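Local atomic coordinates of multisubunit Na+/H+ antiporter, A subunit (Anoxybacillus flavithermus, PDB entry 6Z16), a protein that probably helps to exchange sodium ions for protons across the cell membrane, as the A subunit of a multisubunit antiporter. Residues T339-I344 / T437-A442; V297-V302 / G345-H350; V458-T463 / I557-F562. One frame throughout, in Å; residues are numbered along the deposited sequence.

Helix 323-347 ties interactions 1 and 2 together. Residues 339-344 meet the end of helix 428-440 in interaction 1, and the next residues, 345-350, lean on helix 296-316 in interaction 2. Their centres are about 10 Å apart and they touch, with Gly-343 O 3.7 Å from Val-299 CB. Interaction 2 carries the bound phosphatidylethanolamine on Trp-300 and Thr-301, whereas the nearest atoms of this lipid and the Ile-344 side chain of interaction 1 are about 10 Å apart. Interaction 3 stands apart, its centre about 18 Å from that of interaction 1 and about 27 Å from that of interaction 2. Helix 451-472, which it uses, follows helix 428-440 in the chain.

Interaction 1 (T339-I344 / T437-A442); sequences TSLLGI and TAMLRA
Met-439 reaches across from helix 428-440 to Ser-340, Leu-341 and Ile-344 of helix 323-347. Its CB and CG carry the chain out from the helix and have no close partner in residues 339-344. CG stands anti to the carbonyl carbon (chi1 -72°), and a bend at chi2 (-61°) then turns the thioether toward the other helix. SD comes alongside Ile-344 CG1 at 4.2 Å. The terminal CE does most of the touching: it lies 3.8 Å from Ile-344 CG1 and also meets Leu-341 CD2. On another side it is 3.7 Å from Ser-340 OG. A long, flexible, unbranched methionine suits this place, because its methyl can settle among three side chains. The hydroxyl beside it is not left to that apolar methyl, since Ser-340 OG is hydrogen-bonded to Leu-337 O of its own helix. On the flanks two alanines let branched chains come close: Ala-438 CB meets Leu-341 CD2 at 3.8 Å, and Ala-442 CB meets Ile-344 CG2 at 3.9 Å. All six touching residues are buried. Helix 360-391 closes over the same seam, with Ala-362 against both Ile-344 and Ala-438, so that three helices of the antiporter's membrane domain pack together here.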
loop_
_atom_site.group_PDB
_atom_site.type_symbol
_atom_site.label_atom_id
_atom_site.label_comp_id
_atom_site.label_asym_id
_atom_site.label_seq_id
_atom_site.Cartn_x
_atom_site.Cartn_y
_atom_site.Cartn_z
ATOM N N THR A 339 -113.558 -0.027 3.342
ATOM C CA THR A 339 -112.775 0.186 2.129
ATOM C C THR A 339 -113.584 -0.056 0.853
ATOM O O THR A 339 -113.328 0.610 -0.153
ATOM C CB THR A 339 -111.490 -0.649 2.152
ATOM O OG1 THR A 339 -110.709 -0.358 0.990
ATOM C CG2 THR A 339 -111.765 -2.106 2.195
ATOM N N SER A 340 -114.599 -0.931 0.874
ATOM C CA SER A 340 -115.478 -1.049 -0.290
ATOM C C SER A 340 -116.280 0.230 -0.515
ATOM O O SER A 340 -116.463 0.672 -1.665
ATOM C CB SER A 340 -116.411 -2.243 -0.118
ATOM O OG SER A 340 -117.306 -2.023 0.951
ATOM N N LEU A 341 -116.738 0.858 0.574
ATOM C CA LEU A 341 -117.378 2.165 0.440
ATOM C C LEU A 341 -116.407 3.230 -0.055
ATOM O O LEU A 341 -116.808 4.128 -0.803
ATOM C CB LEU A 341 -117.999 2.586 1.763
ATOM C CG LEU A 341 -119.255 1.816 2.135
ATOM C CD1 LEU A 341 -119.668 2.144 3.548
ATOM C CD2 LEU A 341 -120.357 2.171 1.161
ATOM N N LEU A 342 -115.129 3.133 0.328
ATOM C CA LEU A 342 -114.121 4.038 -0.223
ATOM C C LEU A 342 -113.915 3.830 -1.723
ATOM O O LEU A 342 -113.653 4.794 -2.451
ATOM C CB LEU A 342 -112.796 3.867 0.519
ATOM C CG LEU A 342 -112.698 4.414 1.938
ATOM C CD1 LEU A 342 -111.387 4.004 2.569
ATOM C CD2 LEU A 342 -112.824 5.925 1.901
ATOM N N GLY A 343 -114.048 2.591 -2.200
ATOM C CA GLY A 343 -113.964 2.346 -3.634
ATOM C C GLY A 343 -115.120 2.953 -4.412
ATOM O O GLY A 343 -114.924 3.532 -5.488
ATOM N N ILE A 344 -116.340 2.838 -3.878
ATOM C CA ILE A 344 -117.486 3.477 -4.534
ATOM C C ILE A 344 -117.355 5.005 -4.485
ATOM O O ILE A 344 -117.685 5.723 -5.448
ATOM C CB ILE A 344 -118.796 2.992 -3.891
ATOM C CG1 ILE A 344 -118.840 1.466 -3.866
ATOM C CG2 ILE A 344 -119.996 3.526 -4.651
ATOM C CD1 ILE A 344 -118.773 0.818 -5.221
ATOM N N THR A 437 -127.728 1.881 0.776
ATOM C CA THR A 437 -128.083 2.937 -0.165
ATOM C C THR A 437 -126.944 3.211 -1.141
ATOM O O THR A 437 -127.179 3.426 -2.336
ATOM C CB THR A 437 -128.455 4.205 0.605
ATOM O OG1 THR A 437 -129.507 3.908 1.528
ATOM C CG2 THR A 437 -128.938 5.297 -0.337
ATOM N N ALA A 438 -125.700 3.172 -0.655
ATOM C CA ALA A 438 -124.554 3.387 -1.528
ATOM C C ALA A 438 -124.333 2.203 -2.460
ATOM O O ALA A 438 -123.931 2.385 -3.614
ATOM C CB ALA A 438 -123.309 3.644 -0.689
ATOM N N MET A 439 -124.594 0.985 -1.985
ATOM C CA MET A 439 -124.360 -0.180 -2.829
ATOM C C MET A 439 -125.465 -0.401 -3.853
ATOM O O MET A 439 -125.181 -0.886 -4.953
ATOM C CB MET A 439 -124.172 -1.429 -1.970
ATOM C CG MET A 439 -122.852 -1.433 -1.231
ATOM S SD MET A 439 -121.487 -1.401 -2.408
ATOM C CE MET A 439 -120.097 -1.097 -1.330
ATOM N N LEU A 440 -126.715 -0.059 -3.531
ATOM C CA LEU A 440 -127.783 -0.258 -4.506
ATOM C C LEU A 440 -127.739 0.775 -5.622
ATOM O O LEU A 440 -128.127 0.472 -6.755
ATOM C CB LEU A 440 -129.149 -0.243 -3.820
ATOM C CG LEU A 440 -129.493 -1.496 -3.012
ATOM C CD1 LEU A 440 -130.797 -1.319 -2.257
ATOM C CD2 LEU A 440 -129.566 -2.704 -3.928
ATOM N N ARG A 441 -127.268 1.984 -5.340
ATOM C CA ARG A 441 -127.183 2.996 -6.384
ATOM C C ARG A 441 -125.898 2.903 -7.192
ATOM O O ARG A 441 -125.718 3.688 -8.130
ATOM C CB ARG A 441 -127.318 4.395 -5.781
ATOM C CG ARG A 441 -128.632 4.607 -5.052
ATOM C CD ARG A 441 -129.811 4.470 -6.000
ATOM N NE ARG A 441 -131.086 4.681 -5.323
ATOM C CZ ARG A 441 -132.271 4.453 -5.878
ATOM N NH1 ARG A 441 -132.347 3.992 -7.118
ATOM N NH2 ARG A 441 -133.381 4.670 -5.187
ATOM N N ALA A 442 -125.010 1.964 -6.862
ATOM C CA ALA A 442 -123.758 1.782 -7.582
ATOM C C ALA A 442 -123.827 0.691 -8.640
ATOM O O ALA A 442 -122.872 0.538 -9.408
ATOM C CB ALA A 442 -122.625 1.463 -6.603
#

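Interaction 2 (V297-V302 / G345-H350); sequences VWVWTV and GGLSFH. With PTY (phosphatidylethanolamine), chain P.
The indole NE1 of Trp-300, whose six-membered ring packs against Leu-347, lies 2.8 Å from the phosphate oxygen O13 of the bound phosphatidylethanolamine, which sets an N-H group beside the anionic phosphate of a zwitterionic headgroup. The lipid's glycerol carbon C6 lies over one face of the same ring, while its ester carbonyl oxygen O10 comes 3.1 Å from Trp-300 CD1. Thr-301, one turn on from Val-297, faces the lipid with OG1 3.5 Å from the acyl carbon C15.

On the protein side, the side chains of Trp-300 and Leu-347 cross at about a right angle, and Leu-347 CD2 reaches Trp-300 CZ2 at 3.7 Å. The same methyl also meets Val-299 CG2 at 3.8 Å, so one leucine branch is shared by two neighbouring residues of helix 296-316. Val-299 holds its CG1 anti to the carbonyl carbon (chi1 -57°), which lays that methyl on the backbone of Gly-346, 3.5 Å from its C. Glycine fits the place well, since a CB there would come within 2.7 Å of Val-299 CG1. Farther out, Val-299 CG2 approaches the edge of the His-350 ring at a looser 4.3 Å.

Trp-448, another residue of this lipid pocket, meets the Trp-300 ring. The chemistry is thus divided: aliphatic groups and the indole's six-membered ring join the two protein segments, while the tryptophan, an amphipathic residue often found at membrane interfaces, offers its nitrogen to the headgroup and its ring carbons to both leucine and lipid.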
loop_
_atom_site.group_PDB
_atom_site.type_symbol
_atom_site.label_atom_id
_atom_site.label_comp_id
_atom_site.label_asym_id
_atom_site.label_seq_id
_atom_site.Cartn_x
_atom_site.Cartn_y
_atom_site.Cartn_z
ATOM N N VAL A 297 -108.698 1.182 -12.278
ATOM C CA VAL A 297 -108.006 0.078 -11.618
ATOM C C VAL A 297 -108.035 0.261 -10.108
ATOM O O VAL A 297 -108.316 -0.686 -9.361
ATOM C CB VAL A 297 -106.564 -0.029 -12.146
ATOM C CG1 VAL A 297 -105.832 -1.178 -11.477
ATOM C CG2 VAL A 297 -106.554 -0.178 -13.657
ATOM N N TRP A 298 -107.809 1.501 -9.653
ATOM C CA TRP A 298 -107.872 1.853 -8.237
ATOM C C TRP A 298 -109.243 1.560 -7.651
ATOM O O TRP A 298 -109.361 0.804 -6.681
ATOM C CB TRP A 298 -107.540 3.337 -8.065
ATOM C CG TRP A 298 -107.554 3.865 -6.643
ATOM C CD1 TRP A 298 -108.601 4.467 -6.006
ATOM C CD2 TRP A 298 -106.455 3.908 -5.722
ATOM N NE1 TRP A 298 -108.236 4.842 -4.739
ATOM C CE2 TRP A 298 -106.923 4.516 -4.542
ATOM C CE3 TRP A 298 -105.128 3.479 -5.777
ATOM C CZ2 TRP A 298 -106.111 4.706 -3.434
ATOM C CZ3 TRP A 298 -104.323 3.681 -4.678
ATOM C CH2 TRP A 298 -104.820 4.276 -3.519
ATOM N N VAL A 299 -110.293 2.114 -8.263
ATOM C CA VAL A 299 -111.614 2.079 -7.649
ATOM C C VAL A 299 -112.182 0.664 -7.671
ATOM O O VAL A 299 -112.752 0.199 -6.673
ATOM C CB VAL A 299 -112.540 3.123 -8.310
ATOM C CG1 VAL A 299 -111.912 4.481 -8.194
ATOM C CG2 VAL A 299 -112.807 2.854 -9.769
ATOM N N TRP A 300 -111.923 -0.093 -8.741
ATOM C CA TRP A 300 -112.488 -1.428 -8.761
ATOM C C TRP A 300 -111.661 -2.406 -7.947
ATOM O O TRP A 300 -112.243 -3.302 -7.330
ATOM C CB TRP A 300 -112.684 -1.914 -10.193
ATOM C CG TRP A 300 -113.760 -1.145 -10.916
ATOM C CD1 TRP A 300 -113.589 -0.253 -11.925
ATOM C CD2 TRP A 300 -115.166 -1.151 -10.628
ATOM N NE1 TRP A 300 -114.795 0.264 -12.317
ATOM C CE2 TRP A 300 -115.780 -0.268 -11.532
ATOM C CE3 TRP A 300 -115.966 -1.836 -9.708
ATOM C CZ2 TRP A 300 -117.153 -0.044 -11.541
ATOM C CZ3 TRP A 300 -117.328 -1.608 -9.715
ATOM C CH2 TRP A 300 -117.909 -0.722 -10.627
ATOM N N THR A 301 -110.337 -2.215 -7.862
ATOM C CA THR A 301 -109.520 -3.058 -6.996
ATOM C C THR A 301 -109.909 -2.879 -5.535
ATOM O O THR A 301 -110.135 -3.866 -4.817
ATOM C CB THR A 301 -108.045 -2.729 -7.197
ATOM O OG1 THR A 301 -107.706 -2.898 -8.574
ATOM C CG2 THR A 301 -107.190 -3.654 -6.361
ATOM N N VAL A 302 -110.056 -1.616 -5.110
ATOM C CA VAL A 302 -110.412 -1.295 -3.729
ATOM C C VAL A 302 -111.789 -1.851 -3.381
ATOM O O VAL A 302 -111.944 -2.571 -2.381
ATOM C CB VAL A 302 -110.342 0.228 -3.511
ATOM C CG1 VAL A 302 -110.895 0.591 -2.203
ATOM C CG2 VAL A 302 -108.934 0.686 -3.514
ATOM N N GLY A 345 -116.819 5.526 -3.384
ATOM C CA GLY A 345 -116.508 6.939 -3.345
ATOM C C GLY A 345 -115.401 7.355 -4.288
ATOM O O GLY A 345 -115.308 8.534 -4.638
ATOM N N GLY A 346 -114.539 6.422 -4.678
ATOM C CA GLY A 346 -113.628 6.698 -5.772
ATOM C C GLY A 346 -114.343 6.752 -7.107
ATOM O O GLY A 346 -113.976 7.541 -7.984
ATOM N N LEU A 347 -115.371 5.908 -7.282
ATOM C CA LEU A 347 -116.213 5.978 -8.485
ATOM C C LEU A 347 -116.938 7.307 -8.619
ATOM O O LEU A 347 -117.366 7.656 -9.724
ATOM C CB LEU A 347 -117.265 4.868 -8.519
ATOM C CG LEU A 347 -116.902 3.436 -8.870
ATOM C CD1 LEU A 347 -118.092 2.551 -8.602
ATOM C CD2 LEU A 347 -116.530 3.384 -10.331
ATOM N N SER A 348 -117.112 8.032 -7.513
ATOM C CA SER A 348 -117.672 9.387 -7.568
ATOM C C SER A 348 -116.911 10.369 -8.465
ATOM O O SER A 348 -117.503 11.359 -8.903
ATOM C CB SER A 348 -117.743 9.996 -6.171
ATOM O OG SER A 348 -118.173 11.340 -6.245
ATOM N N PHE A 349 -115.623 10.142 -8.741
ATOM C CA PHE A 349 -114.817 11.143 -9.442
ATOM C C PHE A 349 -115.061 11.222 -10.941
ATOM O O PHE A 349 -114.731 12.248 -11.544
ATOM C CB PHE A 349 -113.326 10.886 -9.220
ATOM C CG PHE A 349 -112.819 11.403 -7.922
ATOM C CD1 PHE A 349 -112.358 12.706 -7.822
ATOM C CD2 PHE A 349 -112.837 10.607 -6.794
ATOM C CE1 PHE A 349 -111.900 13.193 -6.624
ATOM C CE2 PHE A 349 -112.388 11.087 -5.599
ATOM C CZ PHE A 349 -111.918 12.381 -5.510
ATOM N N HIS A 350 -115.603 10.177 -11.564
ATOM C CA HIS A 350 -115.664 10.160 -13.020
ATOM C C HIS A 350 -116.780 11.056 -13.537
ATOM O O HIS A 350 -116.520 12.078 -14.183
ATOM C CB HIS A 350 -115.854 8.728 -13.516
ATOM C CG HIS A 350 -114.736 7.813 -13.134
ATOM N ND1 HIS A 350 -113.498 7.861 -13.737
ATOM C CD2 HIS A 350 -114.666 6.831 -12.207
ATOM C CE1 HIS A 350 -112.715 6.944 -13.199
ATOM N NE2 HIS A 350 -113.399 6.306 -12.268
HETATM C C1 PTY P . -114.815 -3.880 -15.444
HETATM C C2 PTY P . -118.209 2.461 -17.883
HETATM C C3 PTY P . -117.917 1.743 -16.551
HETATM O O4 PTY P . -114.767 -4.412 -14.100
HETATM C C5 PTY P . -114.657 -1.658 -16.566
HETATM C C6 PTY P . -114.179 -2.517 -15.428
HETATM O O7 PTY P . -112.727 -2.650 -15.555
HETATM C C8 PTY P . -112.015 -2.701 -14.420
HETATM O O10 PTY P . -112.508 -2.819 -13.333
HETATM C C11 PTY P . -110.545 -2.537 -14.687
HETATM C C12 PTY P . -109.655 -3.692 -14.235
HETATM C C13 PTY P . -109.526 -3.847 -12.723
HETATM C C14 PTY P . -108.494 -4.882 -12.312
HETATM C C15 PTY P . -108.641 -5.401 -10.891
HETATM C C16 PTY P . -109.884 -6.243 -10.674
HETATM C C17 PTY P . -109.750 -7.253 -9.545
HETATM C C18 PTY P . -109.572 -6.634 -8.172
HETATM C C19 PTY P . -109.355 -7.647 -7.058
HETATM C C20 PTY P . -108.006 -8.345 -7.107
HETATM C C30 PTY P . -114.396 -5.685 -13.959
HETATM C C31 PTY P . -114.313 -6.068 -12.512
HETATM O O30 PTY P . -114.153 -6.415 -14.881
HETATM C C32 PTY P . -114.507 -7.558 -12.256
HETATM C C33 PTY P . -115.899 -8.053 -12.617
HETATM C C34 PTY P . -116.125 -9.529 -12.337
HETATM C C35 PTY P . -116.199 -9.876 -10.861
HETATM C C36 PTY P . -117.420 -9.307 -10.158
HETATM C C37 PTY P . -117.532 -9.716 -8.698
HETATM P P1 PTY P . -116.870 -0.577 -15.765
HETATM O O11 PTY P . -117.410 0.426 -16.880
HETATM O O12 PTY P . -117.964 -1.210 -15.257
HETATM O O13 PTY P . -116.078 0.097 -14.830
HETATM O O14 PTY P . -116.098 -1.580 -16.520
HETATM N N1 PTY P . -119.282 3.436 -17.685
#

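Interaction 3 (V458-T463 / I557-F562); sequences VASIFT and IGVLLF
The Phe-562 ring takes Ile-461 CD1 at its edge, near the ring plane, while the ring itself leads away from helix 451-472 to the surface, where it may face lipid. The closer touch is made at its root, with Ile-461 CD1 3.7 Å from Phe-562 CB. A second flat group, the ring of Phe-462 next to Ile-461 in the chain, takes no part in the contact; Val-458 O of its own helix lies over one face, displaced toward the rim.

Ile-461 does most of the reaching across. Its CG1 stands anti to the carbonyl carbon (chi1 -62°), and CD1 extends from it to lie 3.7 Å from Val-559 CA and 4.3 Å from Val-559 CG2. A slender isoleucine end fits between Val-559 and Phe-562, residues a helical turn apart. Beside it Val-559 brings both methyls to Ser-460: OG lies 3.3 Å from CG1 and 3.8 Å from CG2. Serine is small enough to admit the branched valine. With an alanine in place of Val-559 both methyls would be gone, which would probably open a gap over Ser-460 and leave the Ile-461 tip less firmly flanked.

Behind this face, Ala-459 O takes two donors from Thr-463, its backbone N and its OG1, the latter at 2.8 Å and above the carbonyl plane. Ser-460 also touches Lys-432 and Phe-436 of helix 428-440. The segment axes approach to 9.1 Å and cross at -45°, with the N-to-C directions only broadly alike. Packing through a serine and branched aliphatic chains is common between transmembrane helices, and here, with a surface aromatic at its margin, it joins helix 552-567 to helix 451-472.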
loop_
_atom_site.group_PDB
_atom_site.type_symbol
_atom_site.label_atom_id
_atom_site.label_comp_id
_atom_site.label_asym_id
_atom_site.label_seq_id
_atom_site.Cartn_x
_atom_site.Cartn_y
_atom_site.Cartn_z
ATOM N N VAL A 458 -125.804 -10.657 2.041
ATOM C CA VAL A 458 -125.704 -11.866 2.849
ATOM C C VAL A 458 -124.578 -11.720 3.851
ATOM O O VAL A 458 -124.621 -12.366 4.910
ATOM C CB VAL A 458 -125.532 -13.162 2.025
ATOM C CG1 VAL A 458 -126.613 -13.290 0.980
ATOM C CG2 VAL A 458 -124.154 -13.301 1.417
ATOM N N ALA A 459 -123.627 -10.807 3.574
ATOM C CA ALA A 459 -122.594 -10.472 4.545
ATOM C C ALA A 459 -123.217 -9.952 5.827
ATOM O O ALA A 459 -122.861 -10.410 6.924
ATOM C CB ALA A 459 -121.633 -9.441 3.958
ATOM N N SER A 460 -124.237 -9.091 5.692
ATOM C CA SER A 460 -124.910 -8.556 6.866
ATOM C C SER A 460 -125.627 -9.650 7.634
ATOM O O SER A 460 -125.601 -9.629 8.873
ATOM C CB SER A 460 -125.886 -7.457 6.470
ATOM O OG SER A 460 -126.523 -6.932 7.618
ATOM N N ILE A 461 -126.174 -10.644 6.911
ATOM C CA ILE A 461 -126.773 -11.819 7.543
ATOM C C ILE A 461 -125.756 -12.493 8.440
ATOM O O ILE A 461 -125.976 -12.651 9.653
ATOM C CB ILE A 461 -127.286 -12.805 6.479
ATOM C CG1 ILE A 461 -128.371 -12.171 5.618
ATOM C CG2 ILE A 461 -127.782 -14.082 7.142
ATOM C CD1 ILE A 461 -129.597 -11.850 6.379
ATOM N N PHE A 462 -124.570 -12.747 7.868
ATOM C CA PHE A 462 -123.489 -13.413 8.574
ATOM C C PHE A 462 -123.067 -12.588 9.773
ATOM O O PHE A 462 -122.885 -13.137 10.873
ATOM C CB PHE A 462 -122.318 -13.617 7.616
ATOM C CG PHE A 462 -122.631 -14.514 6.444
ATOM C CD1 PHE A 462 -123.601 -15.499 6.530
ATOM C CD2 PHE A 462 -121.985 -14.325 5.231
ATOM C CE1 PHE A 462 -123.893 -16.302 5.444
ATOM C CE2 PHE A 462 -122.275 -15.124 4.141
ATOM C CZ PHE A 462 -123.231 -16.110 4.248
ATOM N N THR A 463 -123.080 -11.252 9.593
ATOM C CA THR A 463 -122.702 -10.313 10.642
ATOM C C THR A 463 -123.555 -10.522 11.874
ATOM O O THR A 463 -123.028 -10.899 12.940
ATOM C CB THR A 463 -122.828 -8.879 10.136
ATOM O OG1 THR A 463 -121.989 -8.702 8.990
ATOM C CG2 THR A 463 -122.398 -7.912 11.206
ATOM N N ILE A 557 -134.928 -5.082 7.635
ATOM C CA ILE A 557 -135.924 -5.931 8.291
ATOM C C ILE A 557 -135.729 -7.394 7.895
ATOM O O ILE A 557 -135.823 -8.303 8.732
ATOM C CB ILE A 557 -137.343 -5.423 7.958
ATOM C CG1 ILE A 557 -137.549 -4.016 8.518
ATOM C CG2 ILE A 557 -138.413 -6.348 8.518
ATOM C CD1 ILE A 557 -138.786 -3.324 7.998
ATOM N N GLY A 558 -135.408 -7.636 6.623
ATOM C CA GLY A 558 -135.110 -8.985 6.175
ATOM C C GLY A 558 -133.810 -9.524 6.730
ATOM O O GLY A 558 -133.712 -10.724 7.008
ATOM N N VAL A 559 -132.804 -8.651 6.892
ATOM C CA VAL A 559 -131.571 -9.018 7.601
ATOM C C VAL A 559 -131.886 -9.504 9.010
ATOM O O VAL A 559 -131.419 -10.567 9.440
ATOM C CB VAL A 559 -130.590 -7.829 7.622
ATOM C CG1 VAL A 559 -129.473 -8.076 8.619
ATOM C CG2 VAL A 559 -129.990 -7.612 6.254
ATOM N N LEU A 560 -132.733 -8.751 9.717
ATOM C CA LEU A 560 -133.117 -9.085 11.087
ATOM C C LEU A 560 -133.860 -10.417 11.154
ATOM O O LEU A 560 -133.504 -11.297 11.948
ATOM C CB LEU A 560 -133.969 -7.952 11.654
ATOM C CG LEU A 560 -134.482 -8.023 13.087
ATOM C CD1 LEU A 560 -133.327 -8.077 14.060
ATOM C CD2 LEU A 560 -135.371 -6.821 13.372
ATOM N N LEU A 561 -134.870 -10.597 10.291
ATOM C CA LEU A 561 -135.679 -11.818 10.321
ATOM C C LEU A 561 -134.875 -13.047 9.911
ATOM O O LEU A 561 -135.007 -14.113 10.526
ATOM C CB LEU A 561 -136.907 -11.659 9.415
ATOM C CG LEU A 561 -137.856 -12.863 9.370
ATOM C CD1 LEU A 561 -138.414 -13.144 10.754
ATOM C CD2 LEU A 561 -138.982 -12.645 8.372
ATOM N N PHE A 562 -134.007 -12.911 8.904
ATOM C CA PHE A 562 -133.245 -14.063 8.447
ATOM C C PHE A 562 -132.131 -14.419 9.422
ATOM O O PHE A 562 -131.827 -15.603 9.599
ATOM C CB PHE A 562 -132.701 -13.811 7.042
ATOM C CG PHE A 562 -133.759 -13.802 5.970
ATOM C CD1 PHE A 562 -135.011 -14.361 6.189
ATOM C CD2 PHE A 562 -133.504 -13.223 4.747
ATOM C CE1 PHE A 562 -135.976 -14.340 5.199
ATOM C CE2 PHE A 562 -134.461 -13.198 3.755
ATOM C CZ PHE A 562 -135.699 -13.756 3.980
#